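Local atomic coordinates of CRISPR protein (Archaeoglobus fulgidus, PDB entry 4MJK), a protein that belongs to the Cas5 family and is probably a subunit of a type I-A CRISPR Cascade complex, which in such systems carries the CRISPR RNA. Residues 74-79 and 116-121. Residues are numbered along the deposited sequence; the frame is centred on the assembly and turned at random.
Sequences LNCTPL and TILSSL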
loop_
_atom_site.group_PDB
_atom_site.type_symbol
_atom_site.label_atom_id
_atom_site.label_comp_id
_atom_site.label_asym_id
_atom_site.label_seq_id
_atom_site.Cartn_x
_atom_site.Cartn_y
_atom_site.Cartn_z
ATOM N N LEU A 74 -15.836 -5.252 0.771
ATOM C CA LEU A 74 -16.247 -6.629 0.996
ATOM C C LEU A 74 -15.432 -7.255 2.116
ATOM O O LEU A 74 -15.920 -8.123 2.833
ATOM C CB LEU A 74 -16.092 -7.455 -0.296
ATOM C CG LEU A 74 -16.918 -6.901 -1.474
ATOM C CD1 LEU A 74 -16.649 -7.645 -2.786
ATOM C CD2 LEU A 74 -18.393 -6.930 -1.131
ATOM N N ASN A 75 -14.193 -6.817 2.286
ATOM C CA ASN A 75 -13.313 -7.488 3.239
ATOM C C ASN A 75 -12.177 -6.600 3.724
ATOM O O ASN A 75 -11.121 -7.089 4.110
ATOM C CB ASN A 75 -12.698 -8.728 2.587
ATOM C CG ASN A 75 -11.699 -8.363 1.514
ATOM O OD1 ASN A 75 -11.722 -7.242 1.000
ATOM N ND2 ASN A 75 -10.794 -9.275 1.198
ATOM N N CYS A 76 -12.373 -5.291 3.693
ATOM C CA CYS A 76 -11.259 -4.404 3.984
ATOM C C CYS A 76 -11.719 -3.114 4.638
ATOM O O CYS A 76 -12.915 -2.785 4.656
ATOM C CB CYS A 76 -10.443 -4.114 2.711
ATOM S SG CYS A 76 -11.334 -3.198 1.412
ATOM N N THR A 77 -10.750 -2.397 5.191
ATOM C CA THR A 77 -11.013 -1.136 5.857
ATOM C C THR A 77 -9.915 -0.149 5.399
ATOM O O THR A 77 -8.726 -0.501 5.337
ATOM C CB THR A 77 -11.033 -1.336 7.402
ATOM O OG1 THR A 77 -11.671 -0.217 8.048
ATOM C CG2 THR A 77 -9.634 -1.479 7.931
ATOM N N PRO A 78 -10.305 1.077 5.036
ATOM C CA PRO A 78 -9.302 2.026 4.514
ATOM C C PRO A 78 -8.425 2.597 5.614
ATOM O O PRO A 78 -8.866 2.772 6.753
ATOM C CB PRO A 78 -10.149 3.149 3.906
ATOM C CG PRO A 78 -11.595 2.595 3.868
ATOM C CD PRO A 78 -11.669 1.625 4.994
ATOM N N LEU A 79 -7.177 2.889 5.284
ATOM C CA LEU A 79 -6.294 3.525 6.249
ATOM C C LEU A 79 -5.645 4.681 5.507
ATOM O O LEU A 79 -4.751 4.473 4.700
ATOM C CB LEU A 79 -5.243 2.518 6.751
ATOM C CG LEU A 79 -4.207 3.042 7.744
ATOM C CD1 LEU A 79 -4.868 3.430 9.058
ATOM C CD2 LEU A 79 -3.092 1.998 7.982
ATOM N N THR A 116 -4.251 6.260 0.072
ATOM C CA THR A 116 -4.957 5.481 1.081
ATOM C C THR A 116 -4.655 4.006 0.943
ATOM O O THR A 116 -4.717 3.453 -0.159
ATOM C CB THR A 116 -6.480 5.709 0.941
ATOM O OG1 THR A 116 -6.759 7.078 1.232
ATOM C CG2 THR A 116 -7.277 4.826 1.897
ATOM N N ILE A 117 -4.308 3.365 2.058
ATOM C CA ILE A 117 -4.067 1.926 2.047
ATOM C C ILE A 117 -5.396 1.203 2.306
ATOM O O ILE A 117 -6.214 1.666 3.089
ATOM C CB ILE A 117 -2.994 1.548 3.122
ATOM C CG1 ILE A 117 -1.615 2.056 2.678
ATOM C CG2 ILE A 117 -2.964 0.039 3.384
ATOM C CD1 ILE A 117 -0.555 1.922 3.747
ATOM N N LEU A 118 -5.642 0.100 1.619
ATOM C CA LEU A 118 -6.820 -0.707 1.945
ATOM C C LEU A 118 -6.339 -1.931 2.687
ATOM O O LEU A 118 -5.620 -2.759 2.130
ATOM C CB LEU A 118 -7.612 -1.080 0.686
ATOM C CG LEU A 118 -8.278 0.107 -0.026
ATOM C CD1 LEU A 118 -8.799 -0.289 -1.412
ATOM C CD2 LEU A 118 -9.425 0.715 0.829
ATOM N N SER A 119 -6.678 -2.004 3.968
ATOM C CA SER A 119 -6.216 -3.098 4.822
ATOM C C SER A 119 -7.237 -4.234 4.820
ATOM O O SER A 119 -8.374 -4.064 5.251
ATOM C CB SER A 119 -6.039 -2.624 6.269
ATOM O OG SER A 119 -5.275 -1.437 6.350
ATOM N N SER A 120 -6.826 -5.396 4.353
ATOM C CA SER A 120 -7.709 -6.539 4.356
ATOM C C SER A 120 -7.962 -7.047 5.775
ATOM O O SER A 120 -7.066 -7.044 6.632
ATOM C CB SER A 120 -7.131 -7.655 3.499
ATOM O OG SER A 120 -8.028 -8.751 3.473
ATOM N N LEU A 121 -9.190 -7.494 6.011
ATOM C CA LEU A 121 -9.575 -8.070 7.291
ATOM C C LEU A 121 -9.461 -9.596 7.275
ATOM O O LEU A 121 -9.721 -10.251 8.280
ATOM C CB LEU A 121 -11.008 -7.662 7.650
ATOM C CG LEU A 121 -11.152 -6.149 7.800
ATOM C CD1 LEU A 121 -12.617 -5.731 7.929
ATOM C CD2 LEU A 121 -10.311 -5.649 8.976
#
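A small three-stranded antiparallel sheet, separate from the six-stranded sheet of this Cas5-family protein, contains the pairing of strand 76-80, outermost in this chain, with the central strand 115-120. Thr77 faces Ser119 in a hydrogen-bonded pair, its N reaching Ser119 O and its O receiving Ser119 N, each at 2.9 Å. The next such pair, Leu79 with Ile117, is closed by a 2.7 Å bond from Leu79 N to Ile117 O that lies in the carbonyl plane, whereas Ile117 N approaches Leu79 O from above its plane. Between them Pro78 occupies a non-hydrogen-bonded position opposite Leu118, where a residue lacking an amide proton costs the ladder no bond. Its ring is met obliquely by the Leu118 side chain, CD2 lying 4.0 Å from Pro78 CB, while Thr116 CG2 touches the same CB at 3.9 Å. The Leu118 side chain also touches Phe10 and Ile128 of the six-stranded sheet.

On the face bearing Thr77, Leu79, Ile117 and Ser119, Leu79 and Ile117 pack on helix 81-87 of their own chain, Ile117 also meets Ile117 of the second subunit, and Ser119 OG, beside the backbone N (chi1 -50°), passes 4.0 Å from Leu79 CB and hydrogen-bonds Tyr81 of that subunit.

Beyond the ladder, the buried Asn75 side chain is fixed by the 122-127 region: OD1 accepts Lys127 N, and ND2 donates to Ala125 O and Asn122 OD1. The Asn75 backbone extends the pairing by one nearly straight bond, Leu121 N to Asn75 O, 2.7 Å long with 171° at the hydrogen.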